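Abbfa_003403 (Acinetobacter baumannii, PDB 4ZXH) is a four-domain nonribosomal peptide synthetase whose condensation, adenylation, carrier and thioesterase domains probably activate an amino acid, join it to an acyl or peptidyl partner and release the product. Local coordinates at residues 158-163 / 366-371; 899-904 / 960-965; 1085-1090 / 1312-1317. One frame throughout, in Å; residues are numbered along the deposited sequence.

Contact 1: residues 158-163 / 366-371; sequences LLRDVS and MDEFKE. With K (potassium ion), chain D; PX4 (1,2-dimyristoyl-sn-glycero-3-phosphocholine), chain C.
A bidentate salt bridge flanked by an aromatic and thioether contact joins helix 152-165 to the loop that follows strand 356-360, within the condensation domain. Arg160 reaches out from the helix as an extended chain, with CG anti to the backbone N (chi1 -174°), and presents its guanidinium end-on to Glu368. NH1 of Arg160 meets Glu368 OE1 at 3.0 Å and NH2 meets Glu368 OE2 at 2.7 Å. Both hydrogen bonds are nearly straight and both oxygens lie close to the guanidinium plane, yet the carboxylate is turned 42° from it, which leaves each oxygen approached from above its own plane. A hydrogen bond from Arg160 NE to Glu171 O helps to fix the rotation of the group. The sulfur of Met366 also sits at the guanidinium edge, and its methyl lies against the aliphatic root of the same arginine, Met366 CE being 3.7 Å from Arg160 CB.

Condensation domains share the chloramphenicol acetyltransferase-like fold, and here one of its helices meets a loop leading toward the short edge strand 382-383. Phe369 points its ring from that loop at the helix. Leu159 and Phe369 slide past each other in opposite directions, with Leu159 CD2 3.8 Å from Phe369 CD1, while Ser163 OG stands at the ring edge, 3.4 Å from Phe369 CE1. That hydroxyl is itself tied back to Leu159 O, which takes Ser163 OG and Ser163 N from opposite faces of its carbonyl plane. On another side Leu159 and Val162 line the lipid pocket: Leu159 CD1 comes within 3.5 Å of C33 in a phospholipid tail. Farther along the loop, the carbonyl of Glu371 ligates a potassium ion together with Leu372 O, Leu374 O, Ile376 O and Ser391 OG.

Contact 2: residues 899-904 / 960-965; sequences LVKTTG and FPEPIF
Lys901, on strand 893-903, lies across the loop 960-965 and makes two contacts of different kinds along its length. Its methylene portion rests on a proline ring, with Lys901 CG 3.9 Å from Pro963 CG. Beyond a bend at chi2 (-71°), the rest of the chain runs straight and carries the ammonium group to Glu962, the two side chains crossing at about a right angle. Lys901 NZ is 3.3 Å from Glu962 OE1, a weak hydrogen bond within a salt bridge, and Glu962 OE2 is nearly as close to Lys901 NZ at 3.5 Å. At the root of the same side chain, Lys901 CB faces the edge of the Phe965 ring; two residues on, Thr903 OG1 approaches that ring. At the other end Leu899 CD1 meets Phe960 CB at 4.4 Å, a loose apolar touch.

In the next shell, the small sheet of the adenylation domain's C-terminal subdomain sets these groups in place. Strand 893-903 is an edge strand paired with strand 907-916, whose Val911 touches both Pro963 and Phe965, while Phe960 meets Tyr913 edge-to-face. The loop, probably the LPxP-type linker toward the carrier domain, packs along the sheet through Phe960, Pro963 and Phe965. With a long, weak ion pair at an exposed glutamate, the attachment probably owes more to apolar contact than to charge.

Contact 3: residues 1085-1090 / 1312-1317; sequences RHLNPN and TIDQMY
Asp1314 has CG anti to its carbonyl carbon (chi1 -81°), which swings the carboxylate off helix 1303-1316 toward the loop that leaves helix 1081-1086. Asn1088 adopts a different setting, CG anti to the backbone N, which carries its amide away from that nitrogen and toward Asn1090. Asn1088 N donates to Asp1314 OD2 at 2.9 Å, meeting the oxygen on its syn side and 18° out of the carboxylate plane; the N-H...O angle of 150° shows a moderate bend. Asn1088 CB comes alongside the same oxygen, 3.4 Å from Asp1314 OD2. The other oxygen of the carboxylate, Asp1314 OD1, forms a salt bridge with Arg1091, so both ends of the group bind the chain around this turn.

Leu1087 lies beside the carboxylate and also reaches the helix itself: its CD2 methyl is 3.7 Å from Asp1314 OD1 and 4.1 Å from Ile1313 CG2. The loop is shaped from within by an Asx turn, in which Asn1088 OD1 accepts Asn1090 N at 3.0 Å from above its carbonyl plane. Asn1090 ND2 reaches Asn1088 OD1 at 3.2 Å, in that plane and on a lone pair, so two donors grip one acceptor.

This belongs to the alpha/beta-hydrolase fold of the thioesterase domain, whose last helix lies against the central sheet. Ile1313 rests on Val1161 of strand 1157-1163 and Thr1312 on Leu1263 of strand 1262-1267. Leu1087 also touches Ala1310, one turn earlier in that helix; the loop 1087-1090 then leads into strand 1093-1096 of the sheet.

Overall arrangement
The three contacts follow one another along the chain without overlap, each closing before the next begins, and they share no helix, strand or sheet. Contact 1 belongs to the condensation domain, contact 2 to the C-terminal part of the adenylation region, and contact 3 to the thioesterase domain. Their centres are about 61 Å apart for contacts 1 and 2, 66 Å for contacts 1 and 3, and 48 Å for contacts 2 and 3. Contacts 1 and 2 lie on opposite sides of the chain's centre. Each joins segments within its own part of the chain, contact 2 laying the probable linker toward the carrier domain onto the adenylation C-terminal sheet.

Contact 1: residues 158-163 / 366-371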
loop_
_atom_site.group_PDB
_atom_site.type_symbol
_atom_site.label_atom_id
_atom_site.label_comp_id
_atom_site.label_asym_id
_atom_site.label_seq_id
_atom_site.Cartn_x
_atom_site.Cartn_y
_atom_site.Cartn_z
ATOM N N LEU A 158 30.045 -25.767 10.856
ATOM C CA LEU A 158 31.084 -25.554 9.880
ATOM C C LEU A 158 32.236 -24.799 10.525
ATOM O O LEU A 158 33.412 -25.158 10.360
ATOM C CB LEU A 158 30.517 -24.811 8.692
ATOM C CG LEU A 158 31.340 -24.856 7.417
ATOM C CD1 LEU A 158 31.896 -26.247 7.213
ATOM C CD2 LEU A 158 30.430 -24.450 6.253
ATOM N N LEU A 159 31.880 -23.776 11.295
ATOM C CA LEU A 159 32.842 -22.987 12.065
ATOM C C LEU A 159 33.708 -23.851 12.981
ATOM O O LEU A 159 34.926 -23.685 13.055
ATOM C CB LEU A 159 32.105 -21.947 12.895
ATOM C CG LEU A 159 32.936 -21.130 13.874
ATOM C CD1 LEU A 159 34.120 -20.503 13.156
ATOM C CD2 LEU A 159 32.064 -20.060 14.515
ATOM N N ARG A 160 33.080 -24.781 13.683
ATOM C CA ARG A 160 33.831 -25.576 14.616
ATOM C C ARG A 160 34.781 -26.486 13.845
ATOM O O ARG A 160 35.967 -26.550 14.146
ATOM C CB ARG A 160 32.915 -26.389 15.523
ATOM C CG ARG A 160 33.720 -27.118 16.605
ATOM C CD ARG A 160 32.909 -27.755 17.709
ATOM N NE ARG A 160 33.855 -28.016 18.784
ATOM C CZ ARG A 160 34.125 -27.153 19.760
ATOM N NH1 ARG A 160 33.479 -25.983 19.817
ATOM N NH2 ARG A 160 35.041 -27.457 20.676
ATOM N N ASP A 161 34.263 -27.167 12.833
ATOM C CA ASP A 161 35.091 -28.023 11.998
ATOM C C ASP A 161 36.287 -27.288 11.388
ATOM O O ASP A 161 37.416 -27.760 11.477
ATOM C CB ASP A 161 34.252 -28.633 10.888
ATOM C CG ASP A 161 34.933 -29.800 10.217
ATOM O OD1 ASP A 161 35.042 -30.882 10.855
ATOM O OD2 ASP A 161 35.333 -29.633 9.044
ATOM N N VAL A 162 36.053 -26.130 10.780
ATOM C CA VAL A 162 37.145 -25.439 10.108
ATOM C C VAL A 162 38.172 -24.914 11.115
ATOM O O VAL A 162 39.372 -24.891 10.842
ATOM C CB VAL A 162 36.615 -24.304 9.235
ATOM C CG1 VAL A 162 37.758 -23.505 8.625
ATOM C CG2 VAL A 162 35.761 -24.888 8.142
ATOM N N SER A 163 37.704 -24.530 12.294
ATOM C CA SER A 163 38.602 -24.120 13.360
ATOM C C SER A 163 39.539 -25.252 13.801
ATOM O O SER A 163 40.705 -25.021 14.115
ATOM C CB SER A 163 37.787 -23.621 14.545
ATOM O OG SER A 163 37.246 -22.339 14.277
ATOM N N MET A 366 29.473 -24.814 21.673
ATOM C CA MET A 366 30.281 -23.760 21.065
ATOM C C MET A 366 30.840 -22.778 22.123
ATOM O O MET A 366 30.969 -21.584 21.859
ATOM C CB MET A 366 29.457 -22.989 20.019
ATOM C CG MET A 366 29.050 -23.808 18.796
ATOM S SD MET A 366 30.414 -24.452 17.780
ATOM C CE MET A 366 29.568 -25.883 17.087
ATOM N N ASP A 367 31.184 -23.278 23.309
ATOM C CA ASP A 367 31.649 -22.413 24.397
ATOM C C ASP A 367 32.845 -21.517 24.042
ATOM O O ASP A 367 32.841 -20.320 24.365
ATOM C CB ASP A 367 31.992 -23.260 25.620
ATOM C CG ASP A 367 30.759 -23.897 26.256
ATOM O OD1 ASP A 367 29.626 -23.484 25.923
ATOM O OD2 ASP A 367 30.923 -24.814 27.094
ATOM N N GLU A 368 33.851 -22.091 23.372
ATOM C CA GLU A 368 35.033 -21.346 22.926
ATOM C C GLU A 368 34.687 -20.156 22.040
ATOM O O GLU A 368 35.465 -19.209 21.954
ATOM C CB GLU A 368 36.002 -22.256 22.155
ATOM C CG GLU A 368 36.422 -23.563 22.845
ATOM C CD GLU A 368 35.445 -24.708 22.577
ATOM O OE1 GLU A 368 34.268 -24.432 22.250
ATOM O OE2 GLU A 368 35.853 -25.882 22.671
ATOM N N PHE A 369 33.522 -20.215 21.385
ATOM C CA PHE A 369 33.098 -19.212 20.406
ATOM C C PHE A 369 32.006 -18.285 20.918
ATOM O O PHE A 369 31.504 -17.446 20.163
ATOM C CB PHE A 369 32.581 -19.888 19.131
ATOM C CG PHE A 369 33.578 -20.771 18.465
ATOM C CD1 PHE A 369 34.385 -20.285 17.453
ATOM C CD2 PHE A 369 33.716 -22.095 18.849
ATOM C CE1 PHE A 369 35.321 -21.115 16.827
ATOM C CE2 PHE A 369 34.655 -22.923 18.241
ATOM C CZ PHE A 369 35.452 -22.431 17.221
ATOM N N LYS A 370 31.624 -18.447 22.182
ATOM C CA LYS A 370 30.516 -17.686 22.761
ATOM C C LYS A 370 30.689 -16.177 22.546
ATOM O O LYS A 370 29.928 -15.547 21.810
ATOM C CB LYS A 370 30.394 -18.013 24.249
ATOM C CG LYS A 370 29.360 -17.208 25.029
ATOM C CD LYS A 370 29.405 -17.566 26.530
ATOM C CE LYS A 370 28.662 -16.541 27.395
ATOM N NZ LYS A 370 29.310 -15.189 27.382
ATOM N N GLU A 371 31.718 -15.610 23.155
ATOM C CA GLU A 371 31.929 -14.174 23.083
ATOM C C GLU A 371 32.265 -13.671 21.664
ATOM O O GLU A 371 31.927 -12.539 21.325
ATOM C CB GLU A 371 33.018 -13.773 24.083
ATOM C CG GLU A 371 32.678 -14.229 25.492
ATOM C CD GLU A 371 33.616 -13.671 26.543
ATOM O OE1 GLU A 371 34.432 -12.797 26.201
ATOM O OE2 GLU A 371 33.548 -14.110 27.717
HETATM K K K D . 31.686 -10.562 19.210
HETATM O O1 PX4 C . 48.277 -13.460 -0.537
HETATM O O2 PX4 C . 49.051 -11.903 1.406
HETATM P P1 PX4 C . 48.744 -13.290 0.892
HETATM O O3 PX4 C . 50.013 -14.245 1.193
HETATM C C1 PX4 C . 50.988 -14.625 0.220
HETATM C C2 PX4 C . 52.155 -15.301 0.945
HETATM N N1 PX4 C . 53.121 -15.944 0.027
HETATM C C3 PX4 C . 53.312 -15.133 -1.188
HETATM C C4 PX4 C . 54.415 -16.091 0.717
HETATM C C5 PX4 C . 52.643 -17.285 -0.342
HETATM O O4 PX4 C . 47.665 -13.975 1.883
HETATM C C6 PX4 C . 47.040 -13.304 2.981
HETATM C C7 PX4 C . 45.662 -13.919 3.196
HETATM C C8 PX4 C . 45.197 -14.349 1.807
HETATM O O5 PX4 C . 43.906 -14.947 1.870
HETATM C C9 PX4 C . 43.525 -16.032 0.973
HETATM O O6 PX4 C . 44.360 -16.562 0.261
HETATM C C10 PX4 C . 42.094 -16.502 0.942
HETATM C C11 PX4 C . 41.933 -17.816 1.693
HETATM C C12 PX4 C . 40.904 -17.644 2.800
HETATM C C13 PX4 C . 40.089 -18.922 2.935
HETATM C C14 PX4 C . 40.160 -19.449 4.360
HETATM C C15 PX4 C . 39.697 -20.894 4.364
HETATM C C16 PX4 C . 38.521 -21.057 5.304
HETATM C C17 PX4 C . 37.884 -22.423 5.124
HETATM C C18 PX4 C . 36.790 -22.362 4.059
HETATM C C19 PX4 C . 35.398 -22.386 4.669
HETATM C C20 PX4 C . 34.388 -21.806 3.685
HETATM C C21 PX4 C . 32.965 -21.925 4.231
HETATM C C22 PX4 C . 32.043 -20.830 3.717
HETATM O O7 PX4 C . 45.728 -15.055 4.074
HETATM C C23 PX4 C . 44.703 -15.036 5.125
HETATM O O8 PX4 C . 44.275 -13.950 5.465
HETATM C C24 PX4 C . 44.176 -16.331 5.752
HETATM C C25 PX4 C . 43.127 -16.161 6.864
HETATM C C26 PX4 C . 42.509 -17.498 7.315
HETATM C C27 PX4 C . 41.383 -17.335 8.355
HETATM C C28 PX4 C . 40.790 -18.656 8.857
HETATM C C29 PX4 C . 39.665 -18.480 9.892
HETATM C C30 PX4 C . 39.121 -19.810 10.434
HETATM C C31 PX4 C . 37.627 -19.822 10.844
HETATM C C32 PX4 C . 36.716 -19.939 9.612
HETATM C C33 PX4 C . 35.290 -20.453 9.855
HETATM C C34 PX4 C . 34.351 -20.074 8.705
HETATM C C35 PX4 C . 33.200 -21.044 8.425
HETATM C C36 PX4 C . 31.842 -20.373 8.567
#

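Contact 2: residues 899-904 / 960-965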
loop_
_atom_site.group_PDB
_atom_site.type_symbol
_atom_site.label_atom_id
_atom_site.label_comp_id
_atom_site.label_asym_id
_atom_site.label_seq_id
_atom_site.Cartn_x
_atom_site.Cartn_y
_atom_site.Cartn_z
ATOM N N LEU A 899 -12.647 7.716 2.306
ATOM C CA LEU A 899 -13.353 7.380 3.547
ATOM C C LEU A 899 -13.477 5.881 3.714
ATOM O O LEU A 899 -13.392 5.119 2.742
ATOM C CB LEU A 899 -14.760 8.004 3.590
ATOM C CG LEU A 899 -14.919 9.501 3.293
ATOM C CD1 LEU A 899 -16.399 9.912 3.300
ATOM C CD2 LEU A 899 -14.104 10.350 4.252
ATOM N N VAL A 900 -13.687 5.458 4.955
ATOM C CA VAL A 900 -14.062 4.081 5.209
ATOM C C VAL A 900 -15.584 4.023 5.313
ATOM O O VAL A 900 -16.184 4.861 5.990
ATOM C CB VAL A 900 -13.405 3.540 6.498
ATOM C CG1 VAL A 900 -13.895 2.131 6.796
ATOM C CG2 VAL A 900 -11.882 3.571 6.379
ATOM N N LYS A 901 -16.207 3.063 4.626
ATOM C CA LYS A 901 -17.658 2.856 4.726
ATOM C C LYS A 901 -17.979 1.407 5.063
ATOM O O LYS A 901 -17.180 0.510 4.778
ATOM C CB LYS A 901 -18.366 3.246 3.431
ATOM C CG LYS A 901 -18.271 4.716 3.060
ATOM C CD LYS A 901 -19.098 5.620 3.961
ATOM C CE LYS A 901 -18.971 7.066 3.489
ATOM N NZ LYS A 901 -19.810 8.022 4.254
ATOM N N THR A 902 -19.152 1.181 5.658
ATOM C CA THR A 902 -19.588 -0.163 6.050
ATOM C C THR A 902 -20.437 -0.821 4.949
ATOM O O THR A 902 -21.105 -0.118 4.187
ATOM C CB THR A 902 -20.370 -0.098 7.371
ATOM O OG1 THR A 902 -19.573 0.571 8.357
ATOM C CG2 THR A 902 -20.730 -1.492 7.880
ATOM N N THR A 903 -20.409 -2.156 4.862
ATOM C CA THR A 903 -21.071 -2.896 3.774
ATOM C C THR A 903 -21.545 -4.299 4.140
ATOM O O THR A 903 -20.802 -5.066 4.752
ATOM C CB THR A 903 -20.131 -3.044 2.577
ATOM O OG1 THR A 903 -19.805 -1.745 2.084
ATOM C CG2 THR A 903 -20.764 -3.876 1.466
ATOM N N GLY A 904 -22.771 -4.636 3.732
ATOM C CA GLY A 904 -23.319 -5.968 3.931
ATOM C C GLY A 904 -23.343 -6.366 5.394
ATOM O O GLY A 904 -24.163 -5.866 6.167
ATOM N N PHE A 960 -20.650 13.570 1.688
ATOM C CA PHE A 960 -20.325 12.835 0.466
ATOM C C PHE A 960 -21.358 11.732 0.214
ATOM O O PHE A 960 -21.852 11.107 1.151
ATOM C CB PHE A 960 -18.920 12.242 0.545
ATOM C CG PHE A 960 -17.821 13.263 0.392
ATOM C CD1 PHE A 960 -17.735 14.347 1.247
ATOM C CD2 PHE A 960 -16.874 13.137 -0.606
ATOM C CE1 PHE A 960 -16.734 15.283 1.100
ATOM C CE2 PHE A 960 -15.867 14.073 -0.751
ATOM C CZ PHE A 960 -15.797 15.142 0.096
ATOM N N PRO A 961 -21.707 11.498 -1.054
ATOM C CA PRO A 961 -22.770 10.510 -1.293
ATOM C C PRO A 961 -22.286 9.120 -0.913
ATOM O O PRO A 961 -21.101 8.860 -1.027
ATOM C CB PRO A 961 -23.043 10.607 -2.800
ATOM C CG PRO A 961 -22.230 11.746 -3.294
ATOM C CD PRO A 961 -21.130 12.014 -2.303
ATOM N N GLU A 962 -23.176 8.259 -0.435
ATOM C CA GLU A 962 -22.771 6.911 -0.059
ATOM C C GLU A 962 -22.405 6.157 -1.324
ATOM O O GLU A 962 -23.006 6.371 -2.379
ATOM C CB GLU A 962 -23.874 6.188 0.719
ATOM C CG GLU A 962 -24.361 6.938 1.957
ATOM C CD GLU A 962 -23.257 7.216 2.994
ATOM O OE1 GLU A 962 -22.442 6.303 3.282
ATOM O OE2 GLU A 962 -23.222 8.350 3.537
ATOM N N PRO A 963 -21.366 5.320 -1.238
ATOM C CA PRO A 963 -20.938 4.489 -2.364
ATOM C C PRO A 963 -21.825 3.262 -2.514
ATOM O O PRO A 963 -22.348 2.765 -1.518
ATOM C CB PRO A 963 -19.518 4.075 -1.971
ATOM C CG PRO A 963 -19.579 4.014 -0.497
ATOM C CD PRO A 963 -20.476 5.157 -0.076
ATOM N N ILE A 964 -21.985 2.797 -3.745
ATOM C CA ILE A 964 -22.544 1.487 -4.015
ATOM C C ILE A 964 -21.439 0.543 -4.503
ATOM O O ILE A 964 -21.023 0.595 -5.658
ATOM C CB ILE A 964 -23.649 1.589 -5.048
ATOM C CG1 ILE A 964 -24.728 2.543 -4.548
ATOM C CG2 ILE A 964 -24.213 0.245 -5.349
ATOM C CD1 ILE A 964 -25.797 2.834 -5.588
ATOM N N PHE A 965 -20.943 -0.308 -3.618
ATOM C CA PHE A 965 -19.832 -1.206 -3.962
ATOM C C PHE A 965 -20.184 -2.348 -4.918
ATOM O O PHE A 965 -21.203 -3.016 -4.738
ATOM C CB PHE A 965 -19.242 -1.829 -2.697
ATOM C CG PHE A 965 -18.572 -0.852 -1.789
ATOM C CD1 PHE A 965 -17.319 -0.341 -2.099
ATOM C CD2 PHE A 965 -19.186 -0.444 -0.617
ATOM C CE1 PHE A 965 -16.688 0.566 -1.244
ATOM C CE2 PHE A 965 -18.560 0.461 0.234
ATOM C CZ PHE A 965 -17.310 0.959 -0.077
#

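Contact 3: residues 1085-1090 / 1312-1317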
loop_
_atom_site.group_PDB
_atom_site.type_symbol
_atom_site.label_atom_id
_atom_site.label_comp_id
_atom_site.label_asym_id
_atom_site.label_seq_id
_atom_site.Cartn_x
_atom_site.Cartn_y
_atom_site.Cartn_z
ATOM N N ARG A 1085 -12.971 -27.185 -22.459
ATOM C CA ARG A 1085 -13.320 -27.342 -21.049
ATOM C C ARG A 1085 -14.205 -28.564 -20.833
ATOM O O ARG A 1085 -14.298 -29.069 -19.733
ATOM C CB ARG A 1085 -13.999 -26.074 -20.508
ATOM C CG ARG A 1085 -13.116 -24.821 -20.643
ATOM C CD ARG A 1085 -13.684 -23.578 -20.008
ATOM N NE ARG A 1085 -12.745 -22.456 -20.146
ATOM C CZ ARG A 1085 -12.909 -21.402 -20.958
ATOM N NH1 ARG A 1085 -13.983 -21.296 -21.727
ATOM N NH2 ARG A 1085 -11.993 -20.447 -21.008
ATOM N N HIS A 1086 -14.820 -29.072 -21.894
ATOM C CA HIS A 1086 -15.725 -30.204 -21.747
ATOM C C HIS A 1086 -15.247 -31.464 -22.429
ATOM O O HIS A 1086 -15.909 -32.496 -22.341
ATOM C CB HIS A 1086 -17.108 -29.835 -22.281
ATOM C CG HIS A 1086 -17.611 -28.534 -21.751
ATOM N ND1 HIS A 1086 -18.104 -28.397 -20.472
ATOM C CD2 HIS A 1086 -17.651 -27.302 -22.307
ATOM C CE1 HIS A 1086 -18.439 -27.136 -20.267
ATOM N NE2 HIS A 1086 -18.176 -26.452 -21.365
ATOM N N LEU A 1087 -14.116 -31.384 -23.131
ATOM C CA LEU A 1087 -13.517 -32.590 -23.681
ATOM C C LEU A 1087 -12.864 -33.400 -22.560
ATOM O O LEU A 1087 -12.454 -32.865 -21.522
ATOM C CB LEU A 1087 -12.514 -32.262 -24.786
ATOM C CG LEU A 1087 -13.147 -31.998 -26.167
ATOM C CD1 LEU A 1087 -12.130 -31.524 -27.209
ATOM C CD2 LEU A 1087 -13.896 -33.202 -26.698
ATOM N N ASN A 1088 -12.836 -34.708 -22.761
ATOM C CA ASN A 1088 -12.161 -35.636 -21.865
ATOM C C ASN A 1088 -10.741 -35.150 -21.600
ATOM O O ASN A 1088 -9.928 -35.069 -22.507
ATOM C CB ASN A 1088 -12.180 -37.034 -22.489
ATOM C CG ASN A 1088 -11.451 -38.071 -21.671
ATOM O OD1 ASN A 1088 -10.767 -37.760 -20.697
ATOM N ND2 ASN A 1088 -11.579 -39.328 -22.086
ATOM N N PRO A 1089 -10.444 -34.803 -20.344
ATOM C CA PRO A 1089 -9.146 -34.208 -19.984
ATOM C C PRO A 1089 -7.911 -35.100 -20.245
ATOM O O PRO A 1089 -6.790 -34.609 -20.112
ATOM C CB PRO A 1089 -9.300 -33.932 -18.483
ATOM C CG PRO A 1089 -10.427 -34.838 -18.029
ATOM C CD PRO A 1089 -11.357 -34.893 -19.192
ATOM N N ASN A 1090 -8.101 -36.372 -20.590
ATOM C CA ASN A 1090 -6.970 -37.241 -20.895
ATOM C C ASN A 1090 -6.465 -37.106 -22.335
ATOM O O ASN A 1090 -5.471 -37.719 -22.708
ATOM C CB ASN A 1090 -7.328 -38.694 -20.618
ATOM C CG ASN A 1090 -7.430 -38.981 -19.147
ATOM O OD1 ASN A 1090 -6.417 -39.048 -18.446
ATOM N ND2 ASN A 1090 -8.655 -39.142 -18.659
ATOM N N THR A 1312 -20.121 -35.624 -28.211
ATOM C CA THR A 1312 -20.229 -36.309 -29.495
ATOM C C THR A 1312 -18.856 -36.716 -29.991
ATOM O O THR A 1312 -18.665 -37.840 -30.452
ATOM C CB THR A 1312 -20.907 -35.438 -30.538
ATOM O OG1 THR A 1312 -22.279 -35.245 -30.169
ATOM C CG2 THR A 1312 -20.849 -36.098 -31.881
ATOM N N ILE A 1313 -17.896 -35.804 -29.867
ATOM C CA ILE A 1313 -16.517 -36.080 -30.257
ATOM C C ILE A 1313 -15.946 -37.212 -29.427
ATOM O O ILE A 1313 -15.337 -38.130 -29.970
ATOM C CB ILE A 1313 -15.613 -34.842 -30.102
ATOM C CG1 ILE A 1313 -16.026 -33.753 -31.085
ATOM C CG2 ILE A 1313 -14.135 -35.201 -30.278
ATOM C CD1 ILE A 1313 -15.224 -32.483 -30.943
ATOM N N ASP A 1314 -16.156 -37.159 -28.113
ATOM C CA ASP A 1314 -15.600 -38.182 -27.225
ATOM C C ASP A 1314 -16.241 -39.565 -27.427
ATOM O O ASP A 1314 -15.560 -40.593 -27.326
ATOM C CB ASP A 1314 -15.728 -37.748 -25.764
ATOM C CG ASP A 1314 -14.621 -36.764 -25.339
ATOM O OD1 ASP A 1314 -13.516 -36.770 -25.949
ATOM O OD2 ASP A 1314 -14.859 -35.984 -24.382
ATOM N N GLN A 1315 -17.537 -39.598 -27.728
ATOM C CA GLN A 1315 -18.216 -40.870 -27.975
ATOM C C GLN A 1315 -17.871 -41.462 -29.350
ATOM O O GLN A 1315 -17.839 -42.680 -29.522
ATOM C CB GLN A 1315 -19.728 -40.695 -27.845
ATOM C CG GLN A 1315 -20.171 -40.245 -26.453
ATOM C CD GLN A 1315 -21.665 -39.949 -26.376
ATOM O OE1 GLN A 1315 -22.346 -39.863 -27.398
ATOM N NE2 GLN A 1315 -22.178 -39.800 -25.159
ATOM N N MET A 1316 -17.600 -40.594 -30.320
ATOM C CA MET A 1316 -17.263 -41.027 -31.674
ATOM C C MET A 1316 -15.799 -41.499 -31.771
ATOM O O MET A 1316 -15.484 -42.420 -32.529
ATOM C CB MET A 1316 -17.538 -39.888 -32.654
ATOM C CG MET A 1316 -17.374 -40.223 -34.134
ATOM S SD MET A 1316 -18.458 -41.522 -34.790
ATOM C CE MET A 1316 -20.029 -41.115 -33.974
ATOM N N TYR A 1317 -14.921 -40.870 -30.988
ATOM C CA TYR A 1317 -13.495 -41.204 -30.948
ATOM C C TYR A 1317 -13.020 -41.474 -29.523
ATOM O O TYR A 1317 -12.282 -40.667 -28.953
ATOM C CB TYR A 1317 -12.650 -40.073 -31.553
ATOM C CG TYR A 1317 -12.981 -39.761 -32.998
ATOM C CD1 TYR A 1317 -12.513 -40.575 -34.031
ATOM C CD2 TYR A 1317 -13.764 -38.656 -33.332
ATOM C CE1 TYR A 1317 -12.813 -40.301 -35.354
ATOM C CE2 TYR A 1317 -14.074 -38.374 -34.649
ATOM C CZ TYR A 1317 -13.594 -39.197 -35.657
ATOM O OH TYR A 1317 -13.896 -38.913 -36.968
#